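Local coordinates for inactive dihydroorotase-like domain (Chaetomium thermophilum, PDB 5NNL), which adopts the dihydroorotase-like fold of the amidohydrolase superfamily, an alpha/beta barrel beside a smaller beta domain, but is inactive as an enzyme, at residues 180-185 against 297-302. Sequence-based numbering, arbitrary orientation.
Sequences CVYSLF and VWSPFA
Tyr182 and Phe301 meet as an offset edge-to-face pair: the rim of the phenylalanine ring is turned toward the tyrosine face, with the planes at 71° and the centroids 6.0 Å apart. The two side chains run past one another in opposite directions, and the closest carbons are Tyr182 CE1 and Phe301 CE2, at 4.1 Å. Phe301 CG lies anti to its own carbonyl carbon (chi1 -57°), which carries the ring across to the short helix, where CZ comes 3.9 Å from Phe185 CB. Pro300 and Tyr182 point toward each other from opposite directions, and the proline meets the hydroxyl end of the ring obliquely, its CG 3.8 Å from Tyr182 CE2 and its CD 3.3 Å from Tyr182 OH. That hydroxyl and Ser299 OG both hydrogen-bond to Asp241 OD2, so one carboxylate oxygen links the two segments. Ser299 OG also accepts from Phe301 N (3.1 Å, 161°), an ST turn within the type I turn of residues 299-302. Leu245 of helix 242-251 touches Tyr182, Phe185 and Phe301. The packing joins the helix after strand 175-180, a parallel strand of the alpha/beta barrel, to the loop between antiparallel strands 281-291 and 305-315, probably of the smaller beta domain.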
ATOM      1  N   CYS A 180       4.601   2.273   5.613  1.00 26.69           N
ATOM      2  CA  CYS A 180       4.702   0.841   5.382  1.00 27.76           C
ATOM      3  C   CYS A 180       4.906   0.129   6.711  1.00 27.81           C
ATOM      4  O   CYS A 180       5.649   0.599   7.575  1.00 25.46           O
ATOM      5  CB  CYS A 180       5.860   0.527   4.439  1.00 29.06           C
ATOM      6  SG  CYS A 180       5.826   1.443   2.891  1.00 29.23           S
ATOM      7  N   VAL A 181       4.252  -1.023   6.867  1.00 25.80           N
ATOM      8  CA  VAL A 181       4.282  -1.727   8.146  1.00 27.59           C
ATOM      9  C   VAL A 181       5.714  -2.060   8.550  1.00 27.09           C
ATOM     10  O   VAL A 181       6.089  -1.923   9.721  1.00 28.08           O
ATOM     11  CB  VAL A 181       3.404  -2.991   8.079  1.00 25.45           C
ATOM     12  CG1 VAL A 181       3.587  -3.851   9.337  1.00 27.41           C
ATOM     13  CG2 VAL A 181       1.936  -2.606   7.911  1.00 28.49           C
ATOM     14  N   TYR A 182       6.532  -2.520   7.601  1.00 26.49           N
ATOM     15  CA  TYR A 182       7.917  -2.857   7.924  1.00 27.24           C
ATOM     16  C   TYR A 182       8.656  -1.677   8.542  1.00 30.80           C
ATOM     17  O   TYR A 182       9.549  -1.875   9.373  1.00 33.41           O
ATOM     18  CB  TYR A 182       8.664  -3.322   6.672  1.00 30.26           C
ATOM     19  CG  TYR A 182       8.573  -4.803   6.359  1.00 33.34           C
ATOM     20  CD1 TYR A 182       7.690  -5.640   7.034  1.00 34.49           C
ATOM     21  CD2 TYR A 182       9.386  -5.364   5.382  1.00 36.03           C
ATOM     22  CE1 TYR A 182       7.621  -6.990   6.735  1.00 34.74           C
ATOM     23  CE2 TYR A 182       9.324  -6.706   5.079  1.00 34.54           C
ATOM     24  CZ  TYR A 182       8.444  -7.515   5.753  1.00 35.57           C
ATOM     25  OH  TYR A 182       8.397  -8.851   5.433  1.00 38.69           O
ATOM     26  N   SER A 183       8.311  -0.449   8.143  1.00 28.14           N
ATOM     27  CA  SER A 183       8.998   0.724   8.672  1.00 26.80           C
ATOM     28  C   SER A 183       8.903   0.808  10.191  1.00 30.11           C
ATOM     29  O   SER A 183       9.799   1.365  10.835  1.00 28.41           O
ATOM     30  CB  SER A 183       8.425   1.998   8.052  1.00 27.65           C
ATOM     31  OG  SER A 183       8.705   2.077   6.667  1.00 32.63           O
ATOM     32  N   LEU A 184       7.826   0.284  10.780  1.00 30.76           N
ATOM     33  CA  LEU A 184       7.650   0.370  12.225  1.00 29.62           C
ATOM     34  C   LEU A 184       8.436  -0.689  12.986  1.00 32.61           C
ATOM     35  O   LEU A 184       8.608  -0.553  14.202  1.00 30.81           O
ATOM     36  CB  LEU A 184       6.167   0.252  12.586  1.00 28.42           C
ATOM     37  CG  LEU A 184       5.239   1.401  12.178  1.00 30.40           C
ATOM     38  CD1 LEU A 184       3.848   1.179  12.744  1.00 31.96           C
ATOM     39  CD2 LEU A 184       5.776   2.757  12.625  1.00 33.50           C
ATOM     40  N   PHE A 185       8.922  -1.729  12.307  1.00 33.85           N
ATOM     41  CA  PHE A 185       9.572  -2.850  12.970  1.00 34.95           C
ATOM     42  C   PHE A 185      10.962  -3.157  12.427  1.00 37.56           C
ATOM     43  O   PHE A 185      11.591  -4.114  12.892  1.00 39.28           O
ATOM     44  CB  PHE A 185       8.687  -4.096  12.861  1.00 33.33           C
ATOM     45  CG  PHE A 185       7.299  -3.885  13.374  1.00 33.80           C
ATOM     46  CD1 PHE A 185       7.029  -3.992  14.725  1.00 33.17           C
ATOM     47  CD2 PHE A 185       6.266  -3.567  12.507  1.00 33.23           C
ATOM     48  CE1 PHE A 185       5.758  -3.789  15.204  1.00 28.83           C
ATOM     49  CE2 PHE A 185       4.985  -3.365  12.980  1.00 30.58           C
ATOM     50  CZ  PHE A 185       4.731  -3.476  14.331  1.00 31.54           C
ATOM     51  N   VAL A 297       7.956 -17.789   1.430  1.00 62.01           N
ATOM     52  CA  VAL A 297       8.423 -16.478   1.001  1.00 59.70           C
ATOM     53  C   VAL A 297       9.466 -15.990   1.990  1.00 57.08           C
ATOM     54  O   VAL A 297       9.350 -16.225   3.200  1.00 59.03           O
ATOM     55  CB  VAL A 297       7.249 -15.485   0.894  1.00 54.78           C
ATOM     56  CG1 VAL A 297       7.645 -14.279   0.044  1.00 52.23           C
ATOM     57  CG2 VAL A 297       6.006 -16.166   0.332  1.00 51.52           C
ATOM     58  N   TRP A 298      10.496 -15.319   1.482  1.00 58.00           N
ATOM     59  CA  TRP A 298      11.502 -14.746   2.364  1.00 53.72           C
ATOM     60  C   TRP A 298      10.871 -13.692   3.261  1.00 49.45           C
ATOM     61  O   TRP A 298       9.959 -12.967   2.853  1.00 48.39           O
ATOM     62  CB  TRP A 298      12.644 -14.121   1.562  1.00 53.36           C
ATOM     63  CG  TRP A 298      13.633 -13.423   2.449  1.00 50.14           C
ATOM     64  CD1 TRP A 298      14.664 -13.996   3.137  1.00 51.80           C
ATOM     65  CD2 TRP A 298      13.672 -12.023   2.765  1.00 50.17           C
ATOM     66  NE1 TRP A 298      15.345 -13.042   3.854  1.00 50.38           N
ATOM     67  CE2 TRP A 298      14.757 -11.823   3.643  1.00 48.27           C
ATOM     68  CE3 TRP A 298      12.896 -10.921   2.389  1.00 48.48           C
ATOM     69  CZ2 TRP A 298      15.086 -10.567   4.148  1.00 47.26           C
ATOM     70  CZ3 TRP A 298      13.227  -9.673   2.891  1.00 46.14           C
ATOM     71  CH2 TRP A 298      14.312  -9.508   3.763  1.00 46.94           C
ATOM     72  N   SER A 299      11.366 -13.608   4.496  1.00 49.68           N
ATOM     73  CA  SER A 299      10.895 -12.619   5.442  1.00 47.48           C
ATOM     74  C   SER A 299      12.058 -12.238   6.346  1.00 45.12           C
ATOM     75  O   SER A 299      12.820 -13.123   6.759  1.00 47.76           O
ATOM     76  CB  SER A 299       9.729 -13.143   6.287  1.00 45.83           C
ATOM     77  OG  SER A 299       9.441 -12.257   7.355  1.00 42.86           O
ATOM     78  N   PRO A 300      12.230 -10.950   6.668  1.00 44.70           N
ATOM     79  CA  PRO A 300      13.242 -10.580   7.670  1.00 42.25           C
ATOM     80  C   PRO A 300      12.938 -11.112   9.058  1.00 42.25           C
ATOM     81  O   PRO A 300      13.789 -10.990   9.947  1.00 44.23           O
ATOM     82  CB  PRO A 300      13.218  -9.046   7.647  1.00 43.17           C
ATOM     83  CG  PRO A 300      11.868  -8.692   7.129  1.00 41.63           C
ATOM     84  CD  PRO A 300      11.504  -9.773   6.156  1.00 40.02           C
ATOM     85  N   PHE A 301      11.756 -11.691   9.269  1.00 44.50           N
ATOM     86  CA  PHE A 301      11.372 -12.261  10.552  1.00 44.10           C
ATOM     87  C   PHE A 301      11.274 -13.782  10.506  1.00 45.68           C
ATOM     88  O   PHE A 301      10.716 -14.383  11.429  1.00 46.05           O
ATOM     89  CB  PHE A 301      10.039 -11.666  11.007  1.00 42.85           C
ATOM     90  CG  PHE A 301      10.052 -10.172  11.119  1.00 39.25           C
ATOM     91  CD1 PHE A 301      10.575  -9.554  12.241  1.00 44.51           C
ATOM     92  CD2 PHE A 301       9.539  -9.386  10.104  1.00 38.08           C
ATOM     93  CE1 PHE A 301      10.587  -8.179  12.345  1.00 42.61           C
ATOM     94  CE2 PHE A 301       9.550  -8.010  10.203  1.00 38.38           C
ATOM     95  CZ  PHE A 301      10.074  -7.405  11.324  1.00 38.68           C
ATOM     96  N   ALA A 302      11.794 -14.413   9.453  1.00 47.10           N
ATOM     97  CA  ALA A 302      11.743 -15.866   9.344  1.00 48.80           C
ATOM     98  C   ALA A 302      12.295 -16.511  10.609  1.00 48.27           C
ATOM     99  O   ALA A 302      13.322 -16.089  11.144  1.00 46.32           O
ATOM    100  CB  ALA A 302      12.536 -16.337   8.123  1.00 49.60           C
TER